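Local coordinates for benzoate 1,2-dioxygenase beta subunit (Burkholderia mallei ATCC 23344, PDB 3E99), which probably forms the non-catalytic structural subunit of the Rieske-type oxygenase that converts benzoate to its 1,2-cis-dihydrodiol, at residues 8-13 with 107-112; 59-64 with 159-164; 114-119 with 123-128. All coordinates share one frame; numbering follows the deposited sequence.

The three contacts are spread over one mixed sheet with an NTF2-like topology. Interaction 1 sets helix 7-22 against the early half of strand 106-119, and interaction 3 pairs the later half with strand 122-135. Their centres lie about 21 Å apart, yet they touch through N112 and G128, and both reach the second subunit, so strand 106-119 links the helix packing to the trimer interface. Interaction 2 joins edge strand 59-63 to the C-terminal tail, its centre about 15 Å from that of interaction 3. In sequence, the segments of interactions 1 and 2 alternate, whereas the hairpin of interaction 3 lies between 59-64 and 159-164; the tail packs back on the sheet, H163 O probably hydrogen-bonding T115 OG1.

Interaction 1 (8-13 with 107-112); sequences ADIQAF and HTVRFN
I10 on helix 7-22 reaches out to V109 on strand 106-119, the two side chains meeting tip to tip. Both methyls of the isoleucine, CD1 and CG2, bear on the same valine branch: I10 CD1 lies 3.6 Å from V109 CG1, and I10 CG2 lies 3.7 Å from that same methyl. The second valine methyl closes against the helix as well, V109 CG2 standing 4.0 Å from I10 CG2. With chi2 at 165°, the isoleucine chain is extended, and CD1 bears on V109 while also reaching the CB of H107. There the packing is looser, I10 CD1 lying 4.1 Å from H107 CB and the two side chains crossing at about a right angle. This buried, wholly apolar contact gives way to solvent on the helix side that carries A8 and A12, while T108 points from the strand away from the helix. I5, in the loop ahead of the helix, touches both I10 and H107, and F13, one turn further on, rests on I134 of strand 122-135. Helix 7-22 thus lies across one face of the sheet, where strand 106-119 runs between strands 89-103 and 122-135.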
loop_
_atom_site.group_PDB
_atom_site.type_symbol
_atom_site.label_atom_id
_atom_site.label_comp_id
_atom_site.label_asym_id
_atom_site.label_seq_id
_atom_site.Cartn_x
_atom_site.Cartn_y
_atom_site.Cartn_z
ATOM N N ALA A 8 -1.410 12.364 9.734
ATOM C CA ALA A 8 -1.101 11.192 10.537
ATOM C C ALA A 8 -2.233 10.814 11.487
ATOM O O ALA A 8 -2.522 9.638 11.651
ATOM C CB ALA A 8 0.225 11.329 11.277
ATOM N N ASP A 9 -2.884 11.803 12.100
ATOM C CA ASP A 9 -4.038 11.513 12.947
ATOM C C ASP A 9 -5.173 10.858 12.138
ATOM O O ASP A 9 -5.826 9.910 12.591
ATOM C CB ASP A 9 -4.550 12.775 13.598
ATOM C CG ASP A 9 -3.556 13.379 14.535
ATOM O OD1 ASP A 9 -2.845 12.619 15.242
ATOM O OD2 ASP A 9 -3.472 14.617 14.531
ATOM N N ILE A 10 -5.410 11.388 10.947
ATOM C CA ILE A 10 -6.409 10.844 10.054
ATOM C C ILE A 10 -6.067 9.417 9.628
ATOM O O ILE A 10 -6.924 8.552 9.625
ATOM C CB ILE A 10 -6.645 11.756 8.825
ATOM C CG1 ILE A 10 -7.172 13.147 9.246
ATOM C CG2 ILE A 10 -7.647 11.093 7.829
ATOM C CD1 ILE A 10 -7.112 14.228 8.172
ATOM N N GLN A 11 -4.804 9.176 9.249
ATOM C CA GLN A 11 -4.326 7.854 8.861
ATOM C C GLN A 11 -4.492 6.842 10.009
ATOM O O GLN A 11 -4.949 5.707 9.809
ATOM C CB GLN A 11 -2.869 7.943 8.349
ATOM C CG GLN A 11 -2.778 8.577 6.960
ATOM C CD GLN A 11 -1.358 8.825 6.479
ATOM O OE1 GLN A 11 -0.520 9.315 7.220
ATOM N NE2 GLN A 11 -1.097 8.512 5.225
ATOM N N ALA A 12 -4.213 7.276 11.229
ATOM C CA ALA A 12 -4.321 6.400 12.381
ATOM C C ALA A 12 -5.747 5.907 12.493
ATOM O O ALA A 12 -6.004 4.718 12.720
ATOM C CB ALA A 12 -3.867 7.123 13.671
ATOM N N PHE A 13 -6.689 6.826 12.307
ATOM C CA PHE A 13 -8.091 6.495 12.326
ATOM C C PHE A 13 -8.528 5.566 11.204
ATOM O O PHE A 13 -9.264 4.571 11.445
ATOM C CB PHE A 13 -8.932 7.731 12.259
ATOM C CG PHE A 13 -10.386 7.433 12.211
ATOM C CD1 PHE A 13 -11.010 6.866 13.304
ATOM C CD2 PHE A 13 -11.120 7.665 11.053
ATOM C CE1 PHE A 13 -12.338 6.573 13.258
ATOM C CE2 PHE A 13 -12.440 7.353 11.004
ATOM C CZ PHE A 13 -13.050 6.793 12.094
ATOM N N HIS A 107 -13.049 16.820 8.840
ATOM C CA HIS A 107 -11.928 16.691 7.926
ATOM C C HIS A 107 -12.308 15.746 6.807
ATOM O O HIS A 107 -12.854 14.678 7.066
ATOM C CB HIS A 107 -10.714 16.174 8.685
ATOM C CG HIS A 107 -10.090 17.202 9.573
ATOM N ND1 HIS A 107 -9.017 17.961 9.180
ATOM C CD2 HIS A 107 -10.408 17.613 10.826
ATOM C CE1 HIS A 107 -8.699 18.803 10.147
ATOM N NE2 HIS A 107 -9.527 18.615 11.158
ATOM N N THR A 108 -12.073 16.165 5.565
ATOM C CA THR A 108 -12.411 15.371 4.404
ATOM C C THR A 108 -11.125 14.946 3.696
ATOM O O THR A 108 -10.265 15.786 3.402
ATOM C CB THR A 108 -13.338 16.158 3.449
ATOM O OG1 THR A 108 -14.546 16.545 4.134
ATOM C CG2 THR A 108 -13.735 15.316 2.219
ATOM N N VAL A 109 -11.002 13.635 3.418
ATOM C CA VAL A 109 -9.820 13.057 2.789
ATOM C C VAL A 109 -10.258 12.092 1.685
ATOM O O VAL A 109 -11.393 11.578 1.711
ATOM C CB VAL A 109 -8.971 12.276 3.814
ATOM C CG1 VAL A 109 -8.441 13.251 4.918
ATOM C CG2 VAL A 109 -9.806 11.174 4.440
ATOM N N ARG A 110 -9.374 11.839 0.736
ATOM C CA ARG A 110 -9.575 10.763 -0.238
ATOM C C ARG A 110 -8.407 9.824 -0.185
ATOM O O ARG A 110 -7.295 10.199 0.252
ATOM C CB ARG A 110 -9.719 11.303 -1.644
ATOM C CG ARG A 110 -8.480 11.907 -2.223
ATOM C CD ARG A 110 -8.664 12.321 -3.618
ATOM N NE ARG A 110 -8.737 11.216 -4.557
ATOM C CZ ARG A 110 -9.327 11.299 -5.744
ATOM N NH1 ARG A 110 -9.908 12.426 -6.151
ATOM N NH2 ARG A 110 -9.299 10.263 -6.560
ATOM N N PHE A 111 -8.616 8.598 -0.649
ATOM C CA PHE A 111 -7.537 7.607 -0.588
ATOM C C PHE A 111 -7.839 6.448 -1.532
ATOM O O PHE A 111 -8.993 6.258 -1.930
ATOM C CB PHE A 111 -7.222 7.108 0.872
ATOM C CG PHE A 111 -8.374 6.444 1.582
ATOM C CD1 PHE A 111 -8.672 5.088 1.394
ATOM C CD2 PHE A 111 -9.226 7.184 2.354
ATOM C CE1 PHE A 111 -9.728 4.517 2.006
ATOM C CE2 PHE A 111 -10.304 6.612 2.948
ATOM C CZ PHE A 111 -10.563 5.269 2.791
ATOM N N ASN A 112 -6.798 5.702 -1.943
ATOM C CA ASN A 112 -6.994 4.471 -2.719
ATOM C C ASN A 112 -6.914 3.301 -1.765
ATOM O O ASN A 112 -6.317 3.401 -0.688
ATOM C CB ASN A 112 -5.917 4.354 -3.812
ATOM C CG ASN A 112 -6.047 5.432 -4.862
ATOM O OD1 ASN A 112 -7.092 6.092 -4.930
ATOM N ND2 ASN A 112 -5.006 5.616 -5.694
#

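Interaction 2 (59-64 with 159-164); sequences SLIYYP and IDIYHI
D160 OD1, beside the I161 on which I61 packs, has two partners: the backbone N of I161, 2.7 Å from that oxygen, and R72 NH1, which makes a salt bridge. The amide meets the carboxylate on its anti side, 21° out of plane. R75 NH2 pairs with the other oxygen, OD2, and R72 also reaches Y63 OH through its NE. Two arginines of helix 66-82 therefore hold the buried aspartate, which should favour its ionised form. Its backbone is fixed too. The N of D160 gives a nearly straight bond to H163 ND1 (3.0 Å, 174°) in the plane of the imidazole, and H163 N returns to D160 O at 3.0 Å, closing a type I beta turn over D160-H163. Across from this polar frame the contact itself is purely aliphatic. I61 sits at a classic beta bulge, where it and L60 both face M41, on strand 59-63, one of the two edge strands of the NTF2-like sheet within this chain, and its side chain is directed at the tail. Its CD1 is the touching atom, lying 4.1 Å from I161 CG2 and likewise 4.1 Å from I164 CD1. The first approach is a crossing at about a right angle; the second is tip to tip. I164 CG1 stands between its backbone N and carbonyl carbon (chi1 61°), and the extended end of the chain brings CD1 to I61. The terminal carboxylate of I164, whose side chain also packs on W113, is bound through OXT to H92 NE2 and through O to K146 NZ.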
loop_
_atom_site.group_PDB
_atom_site.type_symbol
_atom_site.label_atom_id
_atom_site.label_comp_id
_atom_site.label_asym_id
_atom_site.label_seq_id
_atom_site.Cartn_x
_atom_site.Cartn_y
_atom_site.Cartn_z
ATOM N N SER A 59 -27.349 2.489 -6.576
ATOM C CA SER A 59 -26.066 2.289 -5.939
ATOM C C SER A 59 -25.839 0.813 -5.698
ATOM O O SER A 59 -26.779 0.039 -5.694
ATOM C CB SER A 59 -26.022 3.034 -4.601
ATOM O OG SER A 59 -26.386 4.396 -4.767
ATOM N N LEU A 60 -24.586 0.426 -5.491
ATOM C CA LEU A 60 -24.276 -0.910 -4.963
ATOM C C LEU A 60 -24.677 -0.984 -3.481
ATOM O O LEU A 60 -25.268 -1.981 -3.042
ATOM C CB LEU A 60 -22.801 -1.270 -5.165
ATOM C CG LEU A 60 -22.329 -1.093 -6.614
ATOM C CD1 LEU A 60 -20.865 -1.474 -6.807
ATOM C CD2 LEU A 60 -23.227 -1.878 -7.553
ATOM N N ILE A 61 -24.404 0.083 -2.725
ATOM C CA ILE A 61 -24.861 0.200 -1.342
ATOM C C ILE A 61 -25.196 1.652 -1.093
ATOM O O ILE A 61 -24.433 2.527 -1.493
ATOM C CB ILE A 61 -23.760 -0.198 -0.324
ATOM C CG1 ILE A 61 -23.301 -1.646 -0.513
ATOM C CG2 ILE A 61 -24.245 0.010 1.089
ATOM C CD1 ILE A 61 -22.086 -1.996 0.289
ATOM N N TYR A 62 -26.331 1.920 -0.451
ATOM C CA TYR A 62 -26.603 3.253 0.048
ATOM C C TYR A 62 -27.318 3.183 1.387
ATOM O O TYR A 62 -28.328 2.489 1.506
ATOM C CB TYR A 62 -27.421 4.042 -0.949
ATOM C CG TYR A 62 -27.824 5.388 -0.396
ATOM C CD1 TYR A 62 -26.878 6.353 -0.167
ATOM C CD2 TYR A 62 -29.156 5.682 -0.085
ATOM C CE1 TYR A 62 -27.206 7.566 0.357
ATOM C CE2 TYR A 62 -29.509 6.926 0.436
ATOM C CZ TYR A 62 -28.514 7.855 0.657
ATOM O OH TYR A 62 -28.779 9.086 1.184
ATOM N N TYR A 63 -26.786 3.871 2.398
ATOM C CA TYR A 63 -27.477 4.046 3.670
ATOM C C TYR A 63 -27.471 5.495 4.043
ATOM O O TYR A 63 -26.389 6.119 4.056
ATOM C CB TYR A 63 -26.804 3.259 4.787
ATOM C CG TYR A 63 -26.779 1.784 4.533
ATOM C CD1 TYR A 63 -27.950 1.085 4.328
ATOM C CD2 TYR A 63 -25.588 1.087 4.481
ATOM C CE1 TYR A 63 -27.927 -0.245 4.098
ATOM C CE2 TYR A 63 -25.553 -0.221 4.236
ATOM C CZ TYR A 63 -26.731 -0.896 4.049
ATOM O OH TYR A 63 -26.721 -2.226 3.816
ATOM N N PRO A 64 -28.663 6.054 4.320
ATOM C CA PRO A 64 -28.778 7.458 4.661
ATOM C C PRO A 64 -28.449 7.765 6.102
ATOM O O PRO A 64 -28.333 8.933 6.478
ATOM C CB PRO A 64 -30.238 7.761 4.368
ATOM C CG PRO A 64 -30.937 6.498 4.655
ATOM C CD PRO A 64 -29.985 5.403 4.269
ATOM N N ILE A 159 -19.752 -8.465 -2.970
ATOM C CA ILE A 159 -18.989 -7.560 -2.155
ATOM C C ILE A 159 -19.829 -7.210 -0.961
ATOM O O ILE A 159 -21.011 -6.975 -1.066
ATOM C CB ILE A 159 -18.549 -6.289 -2.972
ATOM C CG1 ILE A 159 -17.392 -5.583 -2.296
ATOM C CG2 ILE A 159 -19.672 -5.314 -3.145
ATOM C CD1 ILE A 159 -16.613 -4.657 -3.209
ATOM N N ASP A 160 -19.206 -7.162 0.199
ATOM C CA ASP A 160 -19.889 -6.685 1.382
ATOM C C ASP A 160 -19.076 -5.613 2.045
ATOM O O ASP A 160 -17.949 -5.337 1.628
ATOM C CB ASP A 160 -20.112 -7.851 2.322
ATOM C CG ASP A 160 -21.410 -7.727 3.116
ATOM O OD1 ASP A 160 -21.873 -6.598 3.361
ATOM O OD2 ASP A 160 -21.968 -8.769 3.486
ATOM N N ILE A 161 -19.649 -5.026 3.096
ATOM C CA ILE A 161 -19.033 -3.928 3.817
ATOM C C ILE A 161 -17.657 -4.229 4.406
ATOM O O ILE A 161 -16.842 -3.325 4.596
ATOM C CB ILE A 161 -20.002 -3.353 4.906
ATOM C CG1 ILE A 161 -20.446 -4.413 5.906
ATOM C CG2 ILE A 161 -21.209 -2.740 4.259
ATOM C CD1 ILE A 161 -21.312 -3.808 6.991
ATOM N N TYR A 162 -17.377 -5.502 4.692
ATOM C CA TYR A 162 -16.055 -5.862 5.241
ATOM C C TYR A 162 -14.949 -5.945 4.194
ATOM O O TYR A 162 -13.781 -6.215 4.530
ATOM C CB TYR A 162 -16.135 -7.139 6.044
ATOM C CG TYR A 162 -16.768 -8.295 5.343
ATOM C CD1 TYR A 162 -16.028 -9.117 4.490
ATOM C CD2 TYR A 162 -18.090 -8.622 5.568
ATOM C CE1 TYR A 162 -16.614 -10.204 3.851
ATOM C CE2 TYR A 162 -18.670 -9.721 4.937
ATOM C CZ TYR A 162 -17.944 -10.483 4.081
ATOM O OH TYR A 162 -18.565 -11.552 3.515
ATOM N N HIS A 163 -15.298 -5.739 2.927
ATOM C CA HIS A 163 -14.317 -5.704 1.829
ATOM C C HIS A 163 -13.858 -4.304 1.456
ATOM O O HIS A 163 -12.917 -4.164 0.672
ATOM C CB HIS A 163 -14.892 -6.271 0.556
ATOM C CG HIS A 163 -15.147 -7.725 0.592
ATOM N ND1 HIS A 163 -16.406 -8.243 0.429
ATOM C CD2 HIS A 163 -14.312 -8.782 0.739
ATOM C CE1 HIS A 163 -16.346 -9.562 0.491
ATOM N NE2 HIS A 163 -15.084 -9.917 0.656
ATOM N N ILE A 164 -14.508 -3.291 2.028
ATOM C CA ILE A 164 -14.351 -1.893 1.621
ATOM C C ILE A 164 -14.229 -0.996 2.813
ATOM O O ILE A 164 -14.373 0.242 2.647
ATOM C CB ILE A 164 -15.527 -1.440 0.699
ATOM C CG1 ILE A 164 -16.852 -1.565 1.462
ATOM C CG2 ILE A 164 -15.552 -2.309 -0.544
ATOM C CD1 ILE A 164 -18.106 -1.255 0.684
ATOM O OXT ILE A 164 -14.007 -1.460 3.974
#

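Interaction 3 (114-119 with 123-128)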
loop_
_atom_site.group_PDB
_atom_site.type_symbol
_atom_site.label_atom_id
_atom_site.label_comp_id
_atom_site.label_asym_id
_atom_site.label_seq_id
_atom_site.Cartn_x
_atom_site.Cartn_y
_atom_site.Cartn_z
ATOM N N HIS A 114 -7.110 -1.318 -1.436
ATOM C CA HIS A 114 -6.992 -2.624 -2.030
ATOM C C HIS A 114 -7.184 -3.575 -0.850
ATOM O O HIS A 114 -6.399 -3.630 0.088
ATOM C CB HIS A 114 -5.628 -2.830 -2.712
ATOM C CG HIS A 114 -5.407 -4.204 -3.267
ATOM N ND1 HIS A 114 -4.156 -4.777 -3.368
ATOM C CD2 HIS A 114 -6.279 -5.122 -3.749
ATOM C CE1 HIS A 114 -4.265 -5.981 -3.912
ATOM N NE2 HIS A 114 -5.549 -6.222 -4.133
ATOM N N THR A 115 -8.285 -4.296 -0.885
ATOM C CA THR A 115 -8.559 -5.277 0.082
ATOM C C THR A 115 -8.307 -6.608 -0.559
ATOM O O THR A 115 -8.848 -6.904 -1.621
ATOM C CB THR A 115 -10.034 -5.215 0.512
ATOM O OG1 THR A 115 -10.302 -3.892 0.977
ATOM C CG2 THR A 115 -10.263 -6.221 1.662
ATOM N N LEU A 116 -7.526 -7.422 0.127
ATOM C CA LEU A 116 -7.263 -8.770 -0.295
ATOM C C LEU A 116 -8.122 -9.683 0.606
ATOM O O LEU A 116 -8.319 -9.387 1.762
ATOM C CB LEU A 116 -5.770 -9.030 -0.150
ATOM C CG LEU A 116 -4.924 -8.448 -1.283
ATOM C CD1 LEU A 116 -3.498 -8.216 -0.826
ATOM C CD2 LEU A 116 -4.995 -9.327 -2.552
ATOM N N SER A 117 -8.662 -10.767 0.069
ATOM C CA SER A 117 -9.594 -11.561 0.811
ATOM C C SER A 117 -9.284 -12.999 0.495
ATOM O O SER A 117 -8.867 -13.329 -0.627
ATOM C CB SER A 117 -11.012 -11.149 0.382
ATOM O OG SER A 117 -12.000 -11.812 1.109
ATOM N N TYR A 118 -9.354 -13.853 1.495
ATOM C CA TYR A 118 -8.992 -15.241 1.263
ATOM C C TYR A 118 -9.900 -16.116 2.059
ATOM O O TYR A 118 -10.114 -15.871 3.228
ATOM C CB TYR A 118 -7.538 -15.521 1.670
ATOM C CG TYR A 118 -7.147 -16.968 1.561
ATOM C CD1 TYR A 118 -6.761 -17.505 0.349
ATOM C CD2 TYR A 118 -7.187 -17.804 2.671
ATOM C CE1 TYR A 118 -6.405 -18.828 0.245
ATOM C CE2 TYR A 118 -6.853 -19.133 2.562
ATOM C CZ TYR A 118 -6.459 -19.635 1.365
ATOM O OH TYR A 118 -6.106 -20.980 1.293
ATOM N N ARG A 119 -10.431 -17.130 1.378
ATOM C CA ARG A 119 -11.100 -18.250 2.004
ATOM C C ARG A 119 -10.668 -19.504 1.247
ATOM O O ARG A 119 -10.848 -19.602 0.029
ATOM C CB ARG A 119 -12.615 -18.091 1.931
ATOM C CG ARG A 119 -13.348 -19.112 2.760
ATOM C CD ARG A 119 -14.850 -18.900 2.735
ATOM N NE ARG A 119 -15.515 -19.882 3.588
ATOM C CZ ARG A 119 -15.729 -21.158 3.268
ATOM N NH1 ARG A 119 -15.341 -21.662 2.094
ATOM N NH2 ARG A 119 -16.336 -21.944 4.145
ATOM N N VAL A 123 -7.781 -16.363 -3.529
ATOM C CA VAL A 123 -7.655 -14.955 -3.113
ATOM C C VAL A 123 -8.502 -14.085 -4.055
ATOM O O VAL A 123 -8.445 -14.258 -5.282
ATOM C CB VAL A 123 -6.204 -14.435 -3.179
ATOM C CG1 VAL A 123 -6.142 -12.939 -2.792
ATOM C CG2 VAL A 123 -5.286 -15.265 -2.284
ATOM N N SER A 124 -9.289 -13.189 -3.465
ATOM C CA SER A 124 -10.056 -12.161 -4.170
ATOM C C SER A 124 -9.477 -10.769 -3.891
ATOM O O SER A 124 -9.005 -10.544 -2.787
ATOM C CB SER A 124 -11.491 -12.208 -3.667
ATOM O OG SER A 124 -12.071 -13.451 -4.016
ATOM N N SER A 125 -9.441 -9.872 -4.892
ATOM C CA SER A 125 -9.017 -8.463 -4.703
ATOM C C SER A 125 -10.194 -7.558 -5.014
ATOM O O SER A 125 -10.928 -7.804 -5.975
ATOM C CB SER A 125 -7.885 -7.991 -5.657
ATOM O OG SER A 125 -6.619 -8.379 -5.244
ATOM N N TYR A 126 -10.329 -6.504 -4.225
ATOM C CA TYR A 126 -11.244 -5.413 -4.455
ATOM C C TYR A 126 -10.394 -4.171 -4.346
ATOM O O TYR A 126 -9.573 -4.087 -3.462
ATOM C CB TYR A 126 -12.300 -5.384 -3.369
ATOM C CG TYR A 126 -13.073 -6.664 -3.280
ATOM C CD1 TYR A 126 -14.210 -6.850 -4.026
ATOM C CD2 TYR A 126 -12.619 -7.717 -2.479
ATOM C CE1 TYR A 126 -14.919 -8.053 -3.952
ATOM C CE2 TYR A 126 -13.290 -8.916 -2.424
ATOM C CZ TYR A 126 -14.445 -9.077 -3.146
ATOM O OH TYR A 126 -15.115 -10.279 -3.067
ATOM N N PHE A 127 -10.572 -3.224 -5.254
ATOM C CA PHE A 127 -9.782 -2.020 -5.190
ATOM C C PHE A 127 -10.538 -0.829 -5.712
ATOM O O PHE A 127 -11.504 -0.974 -6.438
ATOM C CB PHE A 127 -8.472 -2.202 -5.911
ATOM C CG PHE A 127 -8.587 -2.273 -7.424
ATOM C CD1 PHE A 127 -8.777 -3.495 -8.051
ATOM C CD2 PHE A 127 -8.445 -1.145 -8.203
ATOM C CE1 PHE A 127 -8.854 -3.581 -9.428
ATOM C CE2 PHE A 127 -8.521 -1.234 -9.594
ATOM C CZ PHE A 127 -8.745 -2.465 -10.178
ATOM N N GLY A 128 -10.124 0.347 -5.269
ATOM C CA GLY A 128 -10.747 1.567 -5.703
ATOM C C GLY A 128 -10.335 2.764 -4.885
ATOM O O GLY A 128 -9.209 2.800 -4.335
#
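Strands 114-119 and 123-128 run antiparallel, with their N-to-C directions at 157°, T115-Y126 and S117-S124 being hydrogen-bonded pairs and H114-F127, L116-S125 and Y118-V123 the non-hydrogen-bonded pairs between and beyond them. Four backbone bonds join the strands, T115 N lying 2.9 Å from Y126 O, and alpha-carbon hydrogens lean on the same carbonyls, V123 CA lying 3.2 Å from S117 O. On the face carrying H114, a chi1 of 176° swings CG away from the backbone N, which lets the ring lean diagonally over to S125. H114 NE2 and S125 OG are joined by a nearly straight hydrogen bond of 2.7 Å at the ring edge. Next to it L116 CD2 lies 3.8 Å from V123 CG1, and the other valine methyl, CG2, meets the edge of the Y118 ring at CD1, also at 3.8 Å. On the reverse face, S117 CB approaches the edge of the Y126 ring, 4.2 Å from CE2. The hairpin belongs to the trimer interface: the H114 ring meets H114 of both neighbouring subunits, and V123 packs on F127 of the third subunit. The bond to S125 restrains the rotation of the H114 ring, presumably in each subunit, and bringing three such rings together would probably disfavour protonating all of them.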